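Local coordinates for protein 4-oxalmesaconate hydratase (PDB 5CGZ) that catalyses the zinc-dependent hydration of the enol form of oxalomesaconate to 4-carboxy-4-hydroxy-2-oxoadipate, the third step of gallate degradation, at residues 2-13 / 102-113; 127-138 / 149-157. All coordinates share one frame; numbering follows the deposited sequence.

Interaction 1: residues 2-13 / 102-113; sequences KSALVVSAHSAD and YRRVQPEFVLSH. With ZN (zinc ion), chain C.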
loop_
_atom_site.group_PDB
_atom_site.type_symbol
_atom_site.label_atom_id
_atom_site.label_comp_id
_atom_site.label_asym_id
_atom_site.label_seq_id
_atom_site.Cartn_x
_atom_site.Cartn_y
_atom_site.Cartn_z
ATOM N N LYS A 2 7.713 -0.353 37.624
ATOM C CA LYS A 2 7.594 -0.473 36.178
ATOM C C LYS A 2 6.371 -1.328 35.869
ATOM O O LYS A 2 6.105 -2.321 36.555
ATOM C CB LYS A 2 8.864 -1.077 35.573
ATOM C CG LYS A 2 10.088 -0.169 35.684
ATOM C CD LYS A 2 11.381 -0.947 35.490
ATOM C CE LYS A 2 11.547 -1.398 34.057
ATOM N NZ LYS A 2 11.542 -0.216 33.135
ATOM N N SER A 3 5.631 -0.948 34.834
ATOM C CA SER A 3 4.396 -1.646 34.499
ATOM C C SER A 3 4.158 -1.675 32.990
ATOM O O SER A 3 4.788 -0.931 32.238
ATOM C CB SER A 3 3.219 -0.975 35.202
ATOM O OG SER A 3 2.992 0.310 34.642
ATOM N N ALA A 4 3.248 -2.540 32.553
ATOM C CA ALA A 4 2.848 -2.588 31.146
ATOM C C ALA A 4 1.480 -3.244 31.040
ATOM O O ALA A 4 1.012 -3.894 31.982
ATOM C CB ALA A 4 3.892 -3.339 30.287
ATOM N N LEU A 5 0.845 -3.074 29.886
ATOM C CA LEU A 5 -0.560 -3.400 29.720
ATOM C C LEU A 5 -0.803 -4.266 28.489
ATOM O O LEU A 5 -0.234 -4.023 27.415
ATOM C CB LEU A 5 -1.381 -2.105 29.615
ATOM C CG LEU A 5 -2.879 -2.265 29.343
ATOM C CD1 LEU A 5 -3.567 -2.908 30.554
ATOM C CD2 LEU A 5 -3.521 -0.920 28.993
ATOM N N VAL A 6 -1.656 -5.267 28.645
ATOM C CA VAL A 6 -2.087 -6.078 27.516
ATOM C C VAL A 6 -3.602 -5.962 27.396
ATOM O O VAL A 6 -4.319 -6.188 28.371
ATOM C CB VAL A 6 -1.665 -7.555 27.682
ATOM C CG1 VAL A 6 -2.177 -8.411 26.517
ATOM C CG2 VAL A 6 -0.157 -7.646 27.807
ATOM N N VAL A 7 -4.091 -5.571 26.222
ATOM C CA VAL A 7 -5.537 -5.517 25.987
ATOM C C VAL A 7 -5.978 -6.640 25.046
ATOM O O VAL A 7 -5.696 -6.620 23.845
ATOM C CB VAL A 7 -5.970 -4.171 25.413
ATOM C CG1 VAL A 7 -7.490 -4.129 25.262
ATOM C CG2 VAL A 7 -5.495 -3.048 26.322
ATOM N N SER A 8 -6.675 -7.609 25.627
ATOM C CA SER A 8 -7.061 -8.849 24.968
ATOM C C SER A 8 -8.559 -8.828 24.635
ATOM O O SER A 8 -9.378 -8.611 25.529
ATOM C CB SER A 8 -6.709 -10.020 25.898
ATOM O OG SER A 8 -6.959 -11.275 25.315
ATOM N N ALA A 9 -8.936 -9.023 23.371
ATOM C CA ALA A 9 -10.364 -8.973 23.017
ATOM C C ALA A 9 -11.155 -10.083 23.718
ATOM O O ALA A 9 -12.232 -9.858 24.273
ATOM C CB ALA A 9 -10.557 -9.079 21.513
ATOM N N HIS A 10 -10.599 -11.285 23.668
ATOM C CA HIS A 10 -11.191 -12.460 24.282
ATOM C C HIS A 10 -10.188 -12.990 25.293
ATOM O O HIS A 10 -8.989 -12.775 25.136
ATOM C CB HIS A 10 -11.520 -13.499 23.214
ATOM C CG HIS A 10 -12.225 -12.922 22.023
ATOM N ND1 HIS A 10 -11.640 -12.836 20.775
ATOM C CD2 HIS A 10 -13.455 -12.367 21.899
ATOM C CE1 HIS A 10 -12.488 -12.274 19.931
ATOM N NE2 HIS A 10 -13.597 -11.976 20.589
ATOM N N SER A 11 -10.665 -13.693 26.310
ATOM C CA SER A 11 -9.806 -14.063 27.433
ATOM C C SER A 11 -8.589 -14.916 27.043
ATOM O O SER A 11 -7.547 -14.790 27.666
ATOM C CB SER A 11 -10.631 -14.784 28.515
ATOM O OG SER A 11 -11.317 -15.913 27.998
ATOM N N ALA A 12 -8.690 -15.750 26.008
ATOM C CA ALA A 12 -7.566 -16.628 25.651
ATOM C C ALA A 12 -6.459 -15.936 24.840
ATOM O O ALA A 12 -5.314 -16.400 24.793
ATOM C CB ALA A 12 -8.074 -17.846 24.884
ATOM N N ASP A 13 -6.794 -14.824 24.206
ATOM C CA ASP A 13 -5.868 -14.201 23.275
ATOM C C ASP A 13 -4.523 -13.819 23.884
ATOM O O ASP A 13 -3.492 -14.013 23.247
ATOM C CB ASP A 13 -6.523 -12.977 22.645
ATOM C CG ASP A 13 -7.470 -13.356 21.526
ATOM O OD1 ASP A 13 -8.662 -12.992 21.590
ATOM O OD2 ASP A 13 -7.004 -14.026 20.579
ATOM N N TYR A 102 -5.500 2.723 32.213
ATOM C CA TYR A 102 -4.258 3.387 31.813
ATOM C C TYR A 102 -3.757 4.330 32.900
ATOM O O TYR A 102 -2.569 4.338 33.229
ATOM C CB TYR A 102 -4.450 4.188 30.522
ATOM C CG TYR A 102 -4.192 3.444 29.221
ATOM C CD1 TYR A 102 -2.915 3.392 28.666
ATOM C CD2 TYR A 102 -5.237 2.845 28.516
ATOM C CE1 TYR A 102 -2.677 2.734 27.451
ATOM C CE2 TYR A 102 -5.012 2.188 27.296
ATOM C CZ TYR A 102 -3.730 2.137 26.775
ATOM O OH TYR A 102 -3.503 1.492 25.580
ATOM N N ARG A 103 -4.662 5.148 33.431
ATOM C CA ARG A 103 -4.290 6.128 34.451
ATOM C C ARG A 103 -3.752 5.429 35.710
ATOM O O ARG A 103 -2.819 5.909 36.347
ATOM C CB ARG A 103 -5.488 7.025 34.792
ATOM C CG ARG A 103 -5.849 8.068 33.719
ATOM C CD ARG A 103 -4.902 9.241 33.781
ATOM N NE ARG A 103 -5.108 10.250 32.745
ATOM C CZ ARG A 103 -5.935 11.291 32.847
ATOM N NH1 ARG A 103 -6.677 11.459 33.939
ATOM N NH2 ARG A 103 -6.024 12.167 31.845
ATOM N N ARG A 104 -4.326 4.280 36.047
ATOM C CA ARG A 104 -3.907 3.529 37.230
ATOM C C ARG A 104 -2.603 2.756 37.005
ATOM O O ARG A 104 -1.705 2.767 37.839
ATOM C CB ARG A 104 -5.018 2.564 37.649
ATOM C CG ARG A 104 -4.702 1.746 38.883
ATOM C CD ARG A 104 -5.838 0.784 39.216
ATOM N NE ARG A 104 -5.835 -0.410 38.370
ATOM C CZ ARG A 104 -6.799 -0.720 37.502
ATOM N NH1 ARG A 104 -7.853 0.080 37.357
ATOM N NH2 ARG A 104 -6.711 -1.832 36.781
ATOM N N VAL A 105 -2.500 2.083 35.868
ATOM C CA VAL A 105 -1.350 1.234 35.597
ATOM C C VAL A 105 -0.129 2.034 35.123
ATOM O O VAL A 105 1.012 1.666 35.411
ATOM C CB VAL A 105 -1.709 0.159 34.543
ATOM C CG1 VAL A 105 -0.452 -0.586 34.077
ATOM C CG2 VAL A 105 -2.751 -0.805 35.109
ATOM N N GLN A 106 -0.374 3.129 34.407
ATOM C CA GLN A 106 0.705 3.921 33.809
ATOM C C GLN A 106 1.697 3.041 33.031
ATOM O O GLN A 106 2.900 3.064 33.288
ATOM C CB GLN A 106 1.439 4.713 34.898
ATOM C CG GLN A 106 0.570 5.767 35.600
ATOM C CD GLN A 106 0.408 7.033 34.772
ATOM O OE1 GLN A 106 1.246 7.343 33.926
ATOM N NE2 GLN A 106 -0.677 7.765 35.008
ATOM N N PRO A 107 1.194 2.256 32.070
ATOM C CA PRO A 107 2.055 1.258 31.414
ATOM C C PRO A 107 3.190 1.871 30.587
ATOM O O PRO A 107 3.033 2.961 30.024
ATOM C CB PRO A 107 1.079 0.495 30.514
ATOM C CG PRO A 107 -0.009 1.506 30.204
ATOM C CD PRO A 107 -0.157 2.319 31.474
ATOM N N GLU A 108 4.322 1.168 30.518
ATOM C CA GLU A 108 5.445 1.589 29.685
ATOM C C GLU A 108 5.235 1.201 28.234
ATOM O O GLU A 108 5.834 1.793 27.334
ATOM C CB GLU A 108 6.756 0.977 30.172
ATOM C CG GLU A 108 7.319 1.622 31.429
ATOM C CD GLU A 108 8.676 1.040 31.799
ATOM O OE1 GLU A 108 9.343 0.422 30.923
ATOM O OE2 GLU A 108 9.073 1.196 32.969
ATOM N N PHE A 109 4.412 0.181 28.014
ATOM C CA PHE A 109 4.049 -0.214 26.657
ATOM C C PHE A 109 2.736 -0.977 26.694
ATOM O O PHE A 109 2.290 -1.415 27.763
ATOM C CB PHE A 109 5.166 -1.047 25.994
ATOM C CG PHE A 109 5.433 -2.385 26.656
ATOM C CD1 PHE A 109 4.710 -3.515 26.289
ATOM C CD2 PHE A 109 6.429 -2.516 27.615
ATOM C CE1 PHE A 109 4.961 -4.751 26.881
ATOM C CE2 PHE A 109 6.691 -3.747 28.212
ATOM C CZ PHE A 109 5.953 -4.866 27.848
ATOM N N VAL A 110 2.109 -1.107 25.528
ATOM C CA VAL A 110 0.819 -1.775 25.407
ATOM C C VAL A 110 0.850 -2.827 24.299
ATOM O O VAL A 110 1.377 -2.579 23.213
ATOM C CB VAL A 110 -0.303 -0.767 25.107
ATOM C CG1 VAL A 110 -1.669 -1.451 25.180
ATOM C CG2 VAL A 110 -0.228 0.403 26.071
ATOM N N LEU A 111 0.289 -4.001 24.572
ATOM C CA LEU A 111 0.142 -5.029 23.542
ATOM C C LEU A 111 -1.338 -5.253 23.253
ATOM O O LEU A 111 -2.143 -5.374 24.183
ATOM C CB LEU A 111 0.788 -6.346 23.986
ATOM C CG LEU A 111 2.210 -6.298 24.536
ATOM C CD1 LEU A 111 2.715 -7.707 24.777
ATOM C CD2 LEU A 111 3.115 -5.562 23.563
ATOM N N SER A 112 -1.712 -5.294 21.978
ATOM C CA SER A 112 -3.083 -5.654 21.625
ATOM C C SER A 112 -3.112 -6.256 20.216
ATOM O O SER A 112 -2.064 -6.655 19.695
ATOM C CB SER A 112 -4.017 -4.440 21.745
ATOM O OG SER A 112 -5.380 -4.850 21.766
ATOM N N HIS A 113 -4.297 -6.313 19.606
ATOM C CA HIS A 113 -4.493 -7.028 18.330
ATOM C C HIS A 113 -4.134 -6.207 17.089
ATOM O O HIS A 113 -4.017 -4.989 17.156
ATOM C CB HIS A 113 -5.953 -7.483 18.194
ATOM C CG HIS A 113 -6.401 -8.431 19.261
ATOM N ND1 HIS A 113 -6.412 -9.803 19.085
ATOM C CD2 HIS A 113 -6.878 -8.217 20.508
ATOM C CE1 HIS A 113 -6.865 -10.385 20.178
ATOM N NE2 HIS A 113 -7.159 -9.442 21.061
HETATM ZN ZN ZN C . -9.842 -13.571 20.087
HETATM O O HOH W 1 5.345 2.153 34.464
HETATM O O HOH W 2 -8.956 -15.695 19.130
#

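Interaction 2: residues 127-138 / 149-157; sequences MHLAQEARIIAQ and VGAPPVYAF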
loop_
_atom_site.group_PDB
_atom_site.type_symbol
_atom_site.label_atom_id
_atom_site.label_comp_id
_atom_site.label_asym_id
_atom_site.label_seq_id
_atom_site.Cartn_x
_atom_site.Cartn_y
_atom_site.Cartn_z
ATOM N N MET A 127 -8.085 -3.334 19.689
ATOM C CA MET A 127 -6.916 -2.478 19.494
ATOM C C MET A 127 -7.324 -1.004 19.363
ATOM O O MET A 127 -6.621 -0.117 19.860
ATOM C CB MET A 127 -6.103 -2.935 18.275
ATOM C CG MET A 127 -4.965 -1.977 17.888
ATOM S SD MET A 127 -3.748 -1.663 19.193
ATOM C CE MET A 127 -2.394 -2.757 18.721
ATOM N N HIS A 128 -8.457 -0.733 18.716
ATOM C CA HIS A 128 -8.946 0.644 18.620
ATOM C C HIS A 128 -9.310 1.201 19.997
ATOM O O HIS A 128 -9.030 2.366 20.288
ATOM C CB HIS A 128 -10.150 0.733 17.675
ATOM C CG HIS A 128 -9.759 0.890 16.240
ATOM N ND1 HIS A 128 -10.268 0.096 15.234
ATOM C CD2 HIS A 128 -8.888 1.740 15.645
ATOM C CE1 HIS A 128 -9.733 0.457 14.080
ATOM N NE2 HIS A 128 -8.891 1.450 14.302
ATOM N N LEU A 129 -9.919 0.366 20.842
ATOM C CA LEU A 129 -10.185 0.743 22.232
ATOM C C LEU A 129 -8.887 1.053 22.965
ATOM O O LEU A 129 -8.763 2.083 23.630
ATOM C CB LEU A 129 -10.937 -0.368 22.967
ATOM C CG LEU A 129 -12.442 -0.370 22.733
ATOM C CD1 LEU A 129 -13.060 -1.661 23.261
ATOM C CD2 LEU A 129 -13.065 0.857 23.402
ATOM N N ALA A 130 -7.921 0.148 22.833
ATOM C CA ALA A 130 -6.627 0.309 23.478
ATOM C C ALA A 130 -5.972 1.622 23.064
ATOM O O ALA A 130 -5.460 2.357 23.903
ATOM C CB ALA A 130 -5.710 -0.878 23.147
ATOM N N GLN A 131 -5.999 1.926 21.768
ATOM C CA GLN A 131 -5.331 3.128 21.287
ATOM C C GLN A 131 -6.074 4.397 21.674
ATOM O O GLN A 131 -5.451 5.365 22.119
ATOM C CB GLN A 131 -5.141 3.076 19.770
ATOM C CG GLN A 131 -4.046 2.110 19.362
ATOM C CD GLN A 131 -3.721 2.181 17.878
ATOM O OE1 GLN A 131 -3.803 3.240 17.261
ATOM N NE2 GLN A 131 -3.331 1.051 17.305
ATOM N N GLU A 132 -7.395 4.408 21.511
ATOM C CA GLU A 132 -8.125 5.626 21.821
ATOM C C GLU A 132 -8.120 5.878 23.337
ATOM O O GLU A 132 -7.969 7.023 23.769
ATOM C CB GLU A 132 -9.565 5.592 21.282
ATOM C CG GLU A 132 -10.197 7.001 21.350
ATOM C CD GLU A 132 -11.583 7.100 20.736
ATOM O OE1 GLU A 132 -12.208 6.050 20.488
ATOM O OE2 GLU A 132 -12.046 8.243 20.503
ATOM N N ALA A 133 -8.261 4.823 24.145
ATOM C CA ALA A 133 -8.228 4.994 25.607
ATOM C C ALA A 133 -6.882 5.566 26.059
ATOM O O ALA A 133 -6.812 6.391 26.979
ATOM C CB ALA A 133 -8.506 3.675 26.320
ATOM N N ARG A 134 -5.814 5.116 25.410
ATOM C CA ARG A 134 -4.481 5.640 25.670
ATOM C C ARG A 134 -4.419 7.153 25.454
ATOM O O ARG A 134 -3.845 7.893 26.266
ATOM C CB ARG A 134 -3.467 4.929 24.767
ATOM C CG ARG A 134 -2.025 5.400 24.865
ATOM C CD ARG A 134 -1.190 4.517 23.928
ATOM N NE ARG A 134 0.155 5.023 23.664
ATOM C CZ ARG A 134 0.441 6.027 22.835
ATOM N NH1 ARG A 134 -0.526 6.675 22.188
ATOM N NH2 ARG A 134 1.706 6.388 22.664
ATOM N N ILE A 135 -5.003 7.615 24.351
ATOM C CA ILE A 135 -4.998 9.037 24.038
ATOM C C ILE A 135 -5.879 9.829 25.021
ATOM O O ILE A 135 -5.492 10.913 25.464
ATOM C CB ILE A 135 -5.458 9.287 22.586
ATOM C CG1 ILE A 135 -4.438 8.689 21.598
ATOM C CG2 ILE A 135 -5.659 10.783 22.334
ATOM C CD1 ILE A 135 -4.946 8.564 20.171
ATOM N N ILE A 136 -7.054 9.299 25.362
ATOM C CA ILE A 136 -7.901 9.944 26.370
ATOM C C ILE A 136 -7.110 10.135 27.666
ATOM O O ILE A 136 -7.149 11.204 28.280
ATOM C CB ILE A 136 -9.181 9.131 26.681
ATOM C CG1 ILE A 136 -10.015 8.912 25.410
ATOM C CG2 ILE A 136 -10.013 9.823 27.791
ATOM C CD1 ILE A 136 -10.349 10.186 24.669
ATOM N N ALA A 137 -6.364 9.099 28.051
ATOM C CA ALA A 137 -5.583 9.124 29.291
ATOM C C ALA A 137 -4.418 10.121 29.237
ATOM O O ALA A 137 -3.857 10.498 30.276
ATOM C CB ALA A 137 -5.070 7.727 29.610
ATOM N N GLN A 138 -4.057 10.551 28.029
ATOM C CA GLN A 138 -3.056 11.603 27.860
ATOM C C GLN A 138 -3.612 13.013 28.112
ATOM O O GLN A 138 -2.849 13.957 28.317
ATOM C CB GLN A 138 -2.475 11.562 26.443
ATOM C CG GLN A 138 -1.641 10.332 26.096
ATOM C CD GLN A 138 -1.214 10.352 24.630
ATOM O OE1 GLN A 138 -1.935 10.887 23.782
ATOM N NE2 GLN A 138 -0.044 9.776 24.327
ATOM N N VAL A 149 -1.128 10.031 31.314
ATOM C CA VAL A 149 -0.283 9.032 30.676
ATOM C C VAL A 149 0.679 9.724 29.700
ATOM O O VAL A 149 0.347 10.775 29.136
ATOM C CB VAL A 149 -1.158 7.986 29.953
ATOM C CG1 VAL A 149 -0.421 7.336 28.804
ATOM C CG2 VAL A 149 -1.670 6.954 30.957
ATOM N N GLY A 150 1.869 9.155 29.520
ATOM C CA GLY A 150 2.831 9.683 28.556
ATOM C C GLY A 150 2.570 9.132 27.157
ATOM O O GLY A 150 1.450 9.223 26.650
ATOM N N ALA A 151 3.593 8.543 26.538
ATOM C CA ALA A 151 3.449 7.973 25.198
ATOM C C ALA A 151 4.015 6.562 25.137
ATOM O O ALA A 151 4.991 6.320 24.436
ATOM C CB ALA A 151 4.135 8.868 24.155
ATOM N N PRO A 152 3.412 5.625 25.884
ATOM C CA PRO A 152 3.923 4.249 25.833
ATOM C C PRO A 152 3.768 3.675 24.432
ATOM O O PRO A 152 2.716 3.853 23.823
ATOM C CB PRO A 152 3.038 3.496 26.840
ATOM C CG PRO A 152 1.763 4.320 26.910
ATOM C CD PRO A 152 2.210 5.752 26.731
ATOM N N PRO A 153 4.816 3.028 23.918
ATOM C CA PRO A 153 4.709 2.310 22.642
ATOM C C PRO A 153 3.530 1.337 22.650
ATOM O O PRO A 153 3.201 0.750 23.682
ATOM C CB PRO A 153 6.045 1.561 22.541
ATOM C CG PRO A 153 7.011 2.417 23.333
ATOM C CD PRO A 153 6.184 2.996 24.475
ATOM N N VAL A 154 2.879 1.198 21.504
ATOM C CA VAL A 154 1.795 0.242 21.342
ATOM C C VAL A 154 2.207 -0.763 20.258
ATOM O O VAL A 154 2.762 -0.375 19.232
ATOM C CB VAL A 154 0.479 0.940 20.952
ATOM C CG1 VAL A 154 -0.639 -0.091 20.740
ATOM C CG2 VAL A 154 0.077 1.974 22.009
ATOM N N TYR A 155 1.950 -2.044 20.494
ATOM C CA TYR A 155 2.298 -3.087 19.535
ATOM C C TYR A 155 1.116 -3.989 19.268
ATOM O O TYR A 155 0.355 -4.300 20.183
ATOM C CB TYR A 155 3.445 -3.965 20.044
ATOM C CG TYR A 155 4.721 -3.256 20.438
ATOM C CD1 TYR A 155 4.889 -2.761 21.730
ATOM C CD2 TYR A 155 5.775 -3.125 19.538
ATOM C CE1 TYR A 155 6.062 -2.129 22.109
ATOM C CE2 TYR A 155 6.967 -2.496 19.909
ATOM C CZ TYR A 155 7.099 -2.002 21.201
ATOM O OH TYR A 155 8.265 -1.382 21.602
ATOM N N ALA A 156 0.986 -4.447 18.028
ATOM C CA ALA A 156 0.038 -5.505 17.710
ATOM C C ALA A 156 0.774 -6.832 17.773
ATOM O O ALA A 156 1.783 -7.012 17.079
ATOM C CB ALA A 156 -0.582 -5.294 16.335
ATOM N N PHE A 157 0.300 -7.750 18.620
ATOM C CA PHE A 157 0.898 -9.081 18.650
ATOM C C PHE A 157 0.340 -9.904 17.475
ATOM O O PHE A 157 -0.520 -9.423 16.723
ATOM C CB PHE A 157 0.680 -9.786 20.011
ATOM C CG PHE A 157 -0.705 -9.628 20.595
ATOM C CD1 PHE A 157 -1.842 -9.870 19.833
ATOM C CD2 PHE A 157 -0.864 -9.277 21.939
ATOM C CE1 PHE A 157 -3.123 -9.741 20.396
ATOM C CE2 PHE A 157 -2.123 -9.152 22.503
ATOM C CZ PHE A 157 -3.257 -9.379 21.733
#

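Interaction 1: residues 2-13 / 102-113
L5 and V6 of strand 3-8 pair with V110 and L111 of strand 110-112 in a parallel ladder that illustrates how a Rossmann-like sheet carries metal ligands just beyond the C-terminal end of a strand. Backbone bonds run from L5 N to F109 O, L111 N to L5 O and V7 N to L111 O, and E108 N to S3 O continues the series toward the N-terminal end. At the far end side chains take over: S112 OG donates to V7 O at 2.7 Å, and A9 N donates a hydrogen bond to H113 NE2 at 2.9 Å, nearly straight (170°), which should hold the imidazole's rotation.

Two CH-pi contacts flank the ladder. The A4 methyl CB sits over the centre of the F109 ring, 3.5 Å from its centroid. With L5 CG anti to the backbone N (chi1 176°), L5 CD2 is carried over one face of Y102, displaced toward the rim; L5 CB separately packs against P107 CB.

At the N-terminal end of the ladder, K2 NZ forms a salt bridge with E108 OE2 (2.8 Å) on its syn lone pair; Y30 is a second partner of this carboxylate, through OE1.

Beyond the strand, H10 ND1 and D13 OD1 bind zinc at 2.1 and 2.0 Å; E44 and H123 complete the protein ligands. D13 stands across the H113 edge, its carboxylate perpendicular to the ring, and OD2 is bridged to R17. Strand 31-36 pairs with the other edge of 3-8, helix 13-27 packs on V6 and L111, and helix 122-138 touches Y102 and A9.

Interaction 2: residues 127-138 / 149-157
V154 faces the helix as an apolar wedge, with M127 meeting one of its methyls and R134 the other. M127 and V154 approach tip to tip, CE lying 3.8 Å from V154 CG1. The methionine chain leaves with CG anti to the backbone N (chi1 172°) and then bends, which carries CE on to the Y155 carbonyl and A156 CB. Q131 NE2 makes a weak hydrogen bond to M127 SD. The extended R134 chain runs alongside V154, pointing the other way, and its CD comes within 3.4 Å of V154 CG2. A second apolar patch closes the other end, where A137 CB packs against V149 CG2 at 3.7 Å.

Outward from these patches, R134 serves two purposes. Its CD packs on the apolar centre, whereas NE and NH2 both grip P152 O, at 2.8 and 3.0 Å. NE approaches in the carbonyl plane and NH2 from above it, a side-on clasp of one oxygen that should restrict rotation of the guanidinium. At the edge, V149 N donates to A137 O in an almost linear bond (178°), and Q138 NE2 reaches G150 O at 2.8 Å with the acceptor near its amide plane. A137 and Q138 are thus tied to the returning chain by backbone and side chain.

Helix 122-138 connects the parallel neighbouring strands 110-112 and 154-157 in a beta-alpha-beta crossover; this contact is its helix-to-second-strand half, the segment axes antiparallel (172°). Strand 225-230 borders 154-157 on its other side, helix 92-105 packs beside helix 122-138, and Y155 OH bonds to L239 of a second subunit.

How the interactions relate
Interactions 1 and 2 meet in one sheet, their centres about 9 Å apart. Strand 110-112, paired with 3-8 in interaction 1, also borders 154-157 of interaction 2, and helix 122-138 spans the sequence between these two strands. Two probable hydrogen bonds tie the helices together: Y102 OH to A130 O at 2.7 Å and R103 NE to A137 O at 2.8 Å. The carbonyl of A137, used within interaction 2, thus also receives R103 NE from interaction 1. Interaction 1 contributes zinc ligands directly. Interaction 2 stands further back, the M127 side chain being about 11 Å from the metal, yet its helix also supplies H123, another zinc ligand.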